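Local coordinates for chromosomal replication initiator protein DnaA (Aquifex aeolicus, PDB 1L8Q) that binds ATP or ADP in its AAA+ domain, and probably binds duplex DNA through its C-terminal domain at the replication origin to initiate chromosomal replication, at residues I69-D74 and N94-V99; V99-L104 and Q133-S138. All blocks are in the same frame, centred on the assembly; numbering follows the deposited sequence.

Contact 1 of 2, residues I69-D74 and N94-V99; sequences IYSSAD and NMYKSV
Met95, modelled as selenomethionine, touches Ile69 early in its side chain: its CG lies 4.1 Å from Ile69 CD1, and the two chains cross at about a right angle. Tyr96 follows and brings its ring to the same isoleucine. Ile69 CG2, anti to its backbone N while CG1 stands beside that N (chi1 -82°), meets Tyr96 CE1 at 3.5 Å. The other branch comes from the same side, its CD1 sitting 4.3 Å above the plane over that face of Tyr96, displaced toward the rim. Beyond the ring, Tyr96 OH rests against Ser71 CB at 3.6 Å. The Ser71 hydroxyl bonds instead to its own strand end, OG donating to Ser72 O over 2.9 Å, from a position tilted off the carbonyl plane. Farther on, Ser98 N and OG both donate to Met95 O from the same face of its plane, two bonds that hold the segment here. Next comes Val99, whose CG1 packs 3.9 Å from Ile69 CG1. Ile69 is thus gripped by three residues of 94-99 through purely apolar contact. The contact packs helix 89-97 and the residues after it against strand 68-72, the outermost strand at this side of the parallel sheet within the chain. Phe76 of helix 73-86 meets the Tyr96 ring edge-to-face, His83 of that helix adjoins Met95, and helix 114-129 covers Tyr96 with Ile123 and Val99 with Leu127.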
ATOM      1  N   ILE A  69       3.372 -14.873 -18.696  1.00 26.41           N
ATOM      2  CA  ILE A  69       2.212 -14.015 -18.562  1.00 26.49           C
ATOM      3  C   ILE A  69       2.197 -13.354 -17.193  1.00 25.97           C
ATOM      4  O   ILE A  69       2.488 -13.981 -16.174  1.00 25.71           O
ATOM      5  CB  ILE A  69       0.884 -14.745 -18.819  1.00 26.73           C
ATOM      6  CG1 ILE A  69       0.610 -14.839 -20.311  1.00 27.50           C
ATOM      7  CG2 ILE A  69      -0.255 -13.930 -18.272  1.00 27.76           C
ATOM      8  CD1 ILE A  69      -0.842 -15.163 -20.641  1.00 26.69           C
ATOM      9  N   TYR A  70       1.893 -12.065 -17.184  1.00 25.42           N
ATOM     10  CA  TYR A  70       1.711 -11.349 -15.954  1.00 25.09           C
ATOM     11  C   TYR A  70       0.308 -10.839 -15.917  1.00 25.02           C
ATOM     12  O   TYR A  70      -0.214 -10.396 -16.918  1.00 25.03           O
ATOM     13  CB  TYR A  70       2.645 -10.163 -15.854  1.00 24.69           C
ATOM     14  CG  TYR A  70       2.209  -9.178 -14.777  1.00 25.29           C
ATOM     15  CD1 TYR A  70       2.664  -9.293 -13.463  1.00 23.51           C
ATOM     16  CD2 TYR A  70       1.320  -8.157 -15.069  1.00 24.70           C
ATOM     17  CE1 TYR A  70       2.260  -8.416 -12.488  1.00 22.35           C
ATOM     18  CE2 TYR A  70       0.902  -7.279 -14.098  1.00 23.78           C
ATOM     19  CZ  TYR A  70       1.374  -7.410 -12.810  1.00 24.68           C
ATOM     20  OH  TYR A  70       0.951  -6.507 -11.848  1.00 25.16           O
ATOM     21  N   SER A  71      -0.301 -10.867 -14.751  1.00 25.02           N
ATOM     22  CA  SER A  71      -1.627 -10.322 -14.635  1.00 24.99           C
ATOM     23  C   SER A  71      -2.018 -10.165 -13.175  1.00 24.73           C
ATOM     24  O   SER A  71      -1.627 -10.962 -12.328  1.00 24.95           O
ATOM     25  CB  SER A  71      -2.621 -11.215 -15.377  1.00 24.70           C
ATOM     26  OG  SER A  71      -3.933 -10.895 -14.979  1.00 25.69           O
ATOM     27  N   SER A  72      -2.766  -9.118 -12.874  1.00 24.33           N
ATOM     28  CA  SER A  72      -3.268  -8.948 -11.531  1.00 24.07           C
ATOM     29  C   SER A  72      -4.495  -9.806 -11.441  1.00 23.69           C
ATOM     30  O   SER A  72      -5.133 -10.088 -12.442  1.00 23.30           O
ATOM     31  CB  SER A  72      -3.579  -7.471 -11.223  1.00 24.33           C
ATOM     32  OG  SER A  72      -4.747  -7.000 -11.896  1.00 26.28           O
ATOM     33  N   ALA A  73      -4.815 -10.249 -10.246  1.00 24.10           N
ATOM     34  CA  ALA A  73      -5.932 -11.157 -10.068  1.00 24.66           C
ATOM     35  C   ALA A  73      -7.246 -10.559 -10.540  1.00 24.99           C
ATOM     36  O   ALA A  73      -8.094 -11.266 -11.049  1.00 25.40           O
ATOM     37  CB  ALA A  73      -6.036 -11.596  -8.621  1.00 24.37           C
ATOM     38  N   ASP A  74      -7.412  -9.255 -10.373  1.00 25.48           N
ATOM     39  CA  ASP A  74      -8.666  -8.623 -10.754  1.00 26.20           C
ATOM     40  C   ASP A  74      -8.843  -8.590 -12.259  1.00 25.58           C
ATOM     41  O   ASP A  74      -9.949  -8.755 -12.764  1.00 25.40           O
ATOM     42  CB  ASP A  74      -8.786  -7.211 -10.174  1.00 26.89           C
ATOM     43  CG  ASP A  74     -10.186  -6.929  -9.627  1.00 30.39           C
ATOM     44  OD1 ASP A  74     -10.509  -7.418  -8.514  1.00 34.55           O
ATOM     45  OD2 ASP A  74     -11.047  -6.253 -10.242  1.00 34.65           O
ATOM     46  N   ASN A  94      -6.195 -22.355 -22.216  1.00 29.35           N
ATOM     47  CA  ASN A  94      -5.047 -22.760 -23.000  1.00 30.51           C
ATOM     48  C   ASN A  94      -3.937 -21.732 -22.954  1.00 31.21           C
ATOM     49  O   ASN A  94      -2.765 -22.082 -22.848  1.00 31.78           O
ATOM     50  CB  ASN A  94      -5.455 -23.058 -24.430  1.00 30.51           C
ATOM     51  CG  ASN A  94      -6.388 -24.258 -24.531  1.00 31.35           C
ATOM     52  OD1 ASN A  94      -6.514 -25.051 -23.590  1.00 30.76           O
ATOM     53  ND2 ASN A  94      -7.052 -24.394 -25.682  1.00 33.16           N
HETATM   54  N   MSE A  95      -4.311 -20.463 -23.025  1.00 31.87           N
HETATM   55  CA  MSE A  95      -3.364 -19.372 -22.913  1.00 32.88           C
HETATM   56  C   MSE A  95      -2.542 -19.565 -21.647  1.00 31.90           C
HETATM   57  O   MSE A  95      -1.321 -19.748 -21.689  1.00 32.10           O
HETATM   58  CB  MSE A  95      -4.125 -18.043 -22.802  1.00 34.25           C
HETATM   59  CG  MSE A  95      -3.394 -16.802 -23.358  1.00 40.61           C
HETATM   60 SE   MSE A  95      -4.391 -15.069 -23.056  1.00 56.51          SE
HETATM   61  CE  MSE A  95      -6.254 -15.668 -23.385  1.00 52.04           C
ATOM     62  N   TYR A  96      -3.232 -19.536 -20.514  1.00 30.29           N
ATOM     63  CA  TYR A  96      -2.583 -19.581 -19.228  1.00 28.62           C
ATOM     64  C   TYR A  96      -1.868 -20.902 -18.965  1.00 27.83           C
ATOM     65  O   TYR A  96      -0.833 -20.927 -18.292  1.00 27.28           O
ATOM     66  CB  TYR A  96      -3.590 -19.255 -18.118  1.00 28.55           C
ATOM     67  CG  TYR A  96      -3.790 -17.782 -17.941  1.00 28.53           C
ATOM     68  CD1 TYR A  96      -2.913 -17.032 -17.168  1.00 28.61           C
ATOM     69  CD2 TYR A  96      -4.823 -17.118 -18.588  1.00 29.39           C
ATOM     70  CE1 TYR A  96      -3.070 -15.671 -17.021  1.00 27.79           C
ATOM     71  CE2 TYR A  96      -4.985 -15.745 -18.455  1.00 28.91           C
ATOM     72  CZ  TYR A  96      -4.100 -15.027 -17.664  1.00 29.17           C
ATOM     73  OH  TYR A  96      -4.247 -13.653 -17.518  1.00 29.04           O
ATOM     74  N   LYS A  97      -2.400 -21.989 -19.525  1.00 26.39           N
ATOM     75  CA  LYS A  97      -1.857 -23.313 -19.256  1.00 25.08           C
ATOM     76  C   LYS A  97      -0.569 -23.583 -20.010  1.00 24.11           C
ATOM     77  O   LYS A  97       0.126 -24.567 -19.745  1.00 23.56           O
ATOM     78  CB  LYS A  97      -2.895 -24.394 -19.570  1.00 25.12           C
ATOM     79  CG  LYS A  97      -3.895 -24.595 -18.465  1.00 24.97           C
ATOM     80  CD  LYS A  97      -4.978 -25.565 -18.837  1.00 25.29           C
ATOM     81  CE  LYS A  97      -6.052 -25.578 -17.764  1.00 26.69           C
ATOM     82  NZ  LYS A  97      -7.254 -26.337 -18.191  1.00 29.17           N
ATOM     83  N   SER A  98      -0.221 -22.683 -20.910  1.00 23.14           N
ATOM     84  CA  SER A  98       0.895 -22.936 -21.800  1.00 22.73           C
ATOM     85  C   SER A  98       2.147 -22.125 -21.526  1.00 22.53           C
ATOM     86  O   SER A  98       3.064 -22.140 -22.324  1.00 22.62           O
ATOM     87  CB  SER A  98       0.472 -22.641 -23.221  1.00 22.41           C
ATOM     88  OG  SER A  98       0.750 -21.288 -23.500  1.00 22.38           O
ATOM     89  N   VAL A  99       2.196 -21.401 -20.427  1.00 22.45           N
ATOM     90  CA  VAL A  99       3.352 -20.551 -20.191  1.00 22.47           C
ATOM     91  C   VAL A  99       4.468 -21.286 -19.456  1.00 22.79           C
ATOM     92  O   VAL A  99       4.259 -22.370 -18.931  1.00 22.92           O
ATOM     93  CB  VAL A  99       2.965 -19.283 -19.392  1.00 22.51           C
ATOM     94  CG1 VAL A  99       1.962 -18.450 -20.169  1.00 22.22           C
ATOM     95  CG2 VAL A  99       2.406 -19.652 -18.047  1.00 21.30           C
TER

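Contact 2 of 2, residues V99-L104 and Q133-S138; sequences VDLLLL and QIILAS
Leu101 and Gln133 lie side by side and point the same way, Leu101 CD2 resting 3.7 Å from Gln133 CG. Gln133 CG is anti to its backbone N (chi1 -176°), and a bend at the next bond carries the amide off to donate from NE2 to Ile134 O at 3.2 Å, above that carbonyl's plane. The amide is also bound by Tyr37 O, through NE2, and by Gly34 N, through OE1; an alanine here would probably leave Gly34 N and Tyr37 O without their mates and open a gap beside Leu101. On the same face of the sheet Leu103 and Ile135 run alongside each other, Leu103 CD2 lying 3.7 Å from Ile135 CB, with helix 50-63 above. On the other face, under helix 114-129, Leu136 swings its CD1 to within 3.5 Å of Leu104 CB. Between these layers the strands run parallel, 12° apart; five backbone bonds join the segments, the first from Gln133 N to Asp100 O just ahead of the strand, the straightest, Ile135 N to Leu102 O, spanning 2.9 Å. Strand 101-105, helix 114-129 and strand 133-138 form a beta-alpha-beta crossover of the P-loop ATPase core; the first strand, ending in ATP-binding Asp105 and followed by magnesium-binding Asp106, is consistent with a Walker B strand.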
ATOM      1  N   VAL A  99       2.196 -21.401 -20.427  1.00 22.45           N
ATOM      2  CA  VAL A  99       3.352 -20.551 -20.191  1.00 22.47           C
ATOM      3  C   VAL A  99       4.468 -21.286 -19.456  1.00 22.79           C
ATOM      4  O   VAL A  99       4.259 -22.370 -18.931  1.00 22.92           O
ATOM      5  CB  VAL A  99       2.965 -19.283 -19.392  1.00 22.51           C
ATOM      6  CG1 VAL A  99       1.962 -18.450 -20.169  1.00 22.22           C
ATOM      7  CG2 VAL A  99       2.406 -19.652 -18.047  1.00 21.30           C
ATOM      8  N   ASP A 100       5.660 -20.699 -19.448  1.00 23.07           N
ATOM      9  CA  ASP A 100       6.754 -21.212 -18.634  1.00 23.60           C
ATOM     10  C   ASP A 100       6.741 -20.494 -17.279  1.00 23.65           C
ATOM     11  O   ASP A 100       7.300 -20.984 -16.301  1.00 24.06           O
ATOM     12  CB  ASP A 100       8.109 -20.942 -19.290  1.00 23.77           C
ATOM     13  CG  ASP A 100       8.206 -21.484 -20.711  1.00 25.88           C
ATOM     14  OD1 ASP A 100       7.950 -22.693 -20.922  1.00 28.35           O
ATOM     15  OD2 ASP A 100       8.565 -20.776 -21.679  1.00 26.63           O
ATOM     16  N   LEU A 101       6.114 -19.322 -17.239  1.00 23.33           N
ATOM     17  CA  LEU A 101       6.138 -18.473 -16.054  1.00 22.93           C
ATOM     18  C   LEU A 101       4.825 -17.714 -15.907  1.00 22.86           C
ATOM     19  O   LEU A 101       4.520 -16.859 -16.722  1.00 23.05           O
ATOM     20  CB  LEU A 101       7.267 -17.436 -16.182  1.00 22.25           C
ATOM     21  CG  LEU A 101       7.972 -16.939 -14.897  1.00 22.57           C
ATOM     22  CD1 LEU A 101       8.387 -15.474 -14.986  1.00 20.20           C
ATOM     23  CD2 LEU A 101       7.180 -17.190 -13.604  1.00 19.66           C
ATOM     24  N   LEU A 102       4.062 -18.017 -14.866  1.00 22.66           N
ATOM     25  CA  LEU A 102       2.826 -17.304 -14.600  1.00 23.03           C
ATOM     26  C   LEU A 102       3.035 -16.359 -13.401  1.00 23.66           C
ATOM     27  O   LEU A 102       3.561 -16.755 -12.348  1.00 24.13           O
ATOM     28  CB  LEU A 102       1.686 -18.293 -14.338  1.00 22.95           C
ATOM     29  CG  LEU A 102       0.424 -17.723 -13.700  1.00 23.58           C
ATOM     30  CD1 LEU A 102      -0.112 -16.628 -14.536  1.00 25.50           C
ATOM     31  CD2 LEU A 102      -0.618 -18.789 -13.534  1.00 25.07           C
ATOM     32  N   LEU A 103       2.670 -15.102 -13.569  1.00 23.67           N
ATOM     33  CA  LEU A 103       2.816 -14.144 -12.493  1.00 23.65           C
ATOM     34  C   LEU A 103       1.454 -13.573 -12.176  1.00 23.83           C
ATOM     35  O   LEU A 103       0.899 -12.815 -12.990  1.00 23.87           O
ATOM     36  CB  LEU A 103       3.742 -13.011 -12.920  1.00 23.96           C
ATOM     37  CG  LEU A 103       5.135 -13.360 -13.476  1.00 23.22           C
ATOM     38  CD1 LEU A 103       5.719 -12.144 -14.141  1.00 21.81           C
ATOM     39  CD2 LEU A 103       6.068 -13.875 -12.389  1.00 20.80           C
ATOM     40  N   LEU A 104       0.902 -13.954 -11.023  1.00 23.50           N
ATOM     41  CA  LEU A 104      -0.396 -13.466 -10.604  1.00 23.91           C
ATOM     42  C   LEU A 104      -0.210 -12.515  -9.443  1.00 24.81           C
ATOM     43  O   LEU A 104       0.201 -12.926  -8.332  1.00 26.01           O
ATOM     44  CB  LEU A 104      -1.311 -14.618 -10.205  1.00 24.00           C
ATOM     45  CG  LEU A 104      -2.797 -14.279 -10.309  1.00 23.71           C
ATOM     46  CD1 LEU A 104      -3.155 -13.974 -11.769  1.00 24.11           C
ATOM     47  CD2 LEU A 104      -3.674 -15.378  -9.751  1.00 21.48           C
ATOM     48  N   GLN A 133       6.795 -22.511 -13.621  1.00 22.53           N
ATOM     49  CA  GLN A 133       6.962 -21.634 -12.473  1.00 21.83           C
ATOM     50  C   GLN A 133       5.766 -20.752 -12.233  1.00 21.37           C
ATOM     51  O   GLN A 133       5.237 -20.135 -13.152  1.00 21.47           O
ATOM     52  CB  GLN A 133       8.222 -20.780 -12.622  1.00 21.82           C
ATOM     53  CG  GLN A 133       8.524 -19.894 -11.419  1.00 23.43           C
ATOM     54  CD  GLN A 133       9.019 -20.694 -10.203  1.00 25.91           C
ATOM     55  OE1 GLN A 133      10.034 -21.389 -10.279  1.00 27.23           O
ATOM     56  NE2 GLN A 133       8.300 -20.601  -9.100  1.00 25.94           N
ATOM     57  N   ILE A 134       5.344 -20.690 -10.985  1.00 21.03           N
ATOM     58  CA  ILE A 134       4.255 -19.833 -10.597  1.00 20.50           C
ATOM     59  C   ILE A 134       4.772 -18.885  -9.544  1.00 21.03           C
ATOM     60  O   ILE A 134       5.421 -19.307  -8.591  1.00 21.00           O
ATOM     61  CB  ILE A 134       3.130 -20.657 -10.008  1.00 20.45           C
ATOM     62  CG1 ILE A 134       2.615 -21.677 -11.030  1.00 20.09           C
ATOM     63  CG2 ILE A 134       2.010 -19.752  -9.531  1.00 19.53           C
ATOM     64  CD1 ILE A 134       1.868 -22.837 -10.395  1.00 19.77           C
ATOM     65  N   ILE A 135       4.527 -17.592  -9.729  1.00 20.96           N
ATOM     66  CA  ILE A 135       4.861 -16.632  -8.708  1.00 20.75           C
ATOM     67  C   ILE A 135       3.626 -15.806  -8.402  1.00 21.31           C
ATOM     68  O   ILE A 135       3.033 -15.208  -9.296  1.00 21.14           O
ATOM     69  CB  ILE A 135       6.010 -15.744  -9.145  1.00 20.87           C
ATOM     70  CG1 ILE A 135       7.189 -16.588  -9.564  1.00 21.00           C
ATOM     71  CG2 ILE A 135       6.445 -14.816  -8.008  1.00 20.87           C
ATOM     72  CD1 ILE A 135       8.370 -15.780  -9.976  1.00 21.59           C
ATOM     73  N   LEU A 136       3.216 -15.816  -7.135  1.00 21.77           N
ATOM     74  CA  LEU A 136       2.060 -15.059  -6.703  1.00 22.30           C
ATOM     75  C   LEU A 136       2.534 -13.938  -5.833  1.00 22.37           C
ATOM     76  O   LEU A 136       3.607 -14.021  -5.243  1.00 23.08           O
ATOM     77  CB  LEU A 136       1.115 -15.927  -5.873  1.00 22.29           C
ATOM     78  CG  LEU A 136       0.405 -17.097  -6.530  1.00 22.82           C
ATOM     79  CD1 LEU A 136       0.158 -16.832  -7.989  1.00 22.22           C
ATOM     80  CD2 LEU A 136       1.245 -18.293  -6.355  1.00 24.87           C
ATOM     81  N   ALA A 137       1.731 -12.888  -5.737  1.00 21.70           N
ATOM     82  CA  ALA A 137       2.013 -11.804  -4.812  1.00 20.94           C
ATOM     83  C   ALA A 137       0.699 -11.371  -4.192  1.00 21.14           C
ATOM     84  O   ALA A 137      -0.370 -11.461  -4.829  1.00 20.60           O
ATOM     85  CB  ALA A 137       2.654 -10.671  -5.502  1.00 20.62           C
ATOM     86  N   SER A 138       0.767 -10.937  -2.938  1.00 20.96           N
ATOM     87  CA  SER A 138      -0.422 -10.574  -2.199  1.00 21.31           C
ATOM     88  C   SER A 138      -0.066  -9.540  -1.174  1.00 21.59           C
ATOM     89  O   SER A 138       1.103  -9.353  -0.866  1.00 22.32           O
ATOM     90  CB  SER A 138      -1.020 -11.783  -1.510  1.00 21.01           C
ATOM     91  OG  SER A 138      -1.954 -11.364  -0.521  1.00 22.44           O
TER

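Contacts 1 and 2 follow each other along the chain, share Val99 and have centres about 8 Å apart. Strand 101-105 lies between strands 68-72 and 133-138, so contact 2 carries on, toward the middle of the sheet, from the outermost strand, 68-72, that bears contact 1. Probable hydrogen bonds join them, Ile69 O to Leu103 N at 2.8 Å and Ser71 N to Leu103 O at 2.9 Å, while Tyr96 CD1 packs 3.9 Å from Leu102 CD1. Contact 2 ends nearer the nucleotide: by nearest atoms, the Ala137 side chain is about 7 Å from both ADP and magnesium, against about 14 and 12 Å for that of Ser71.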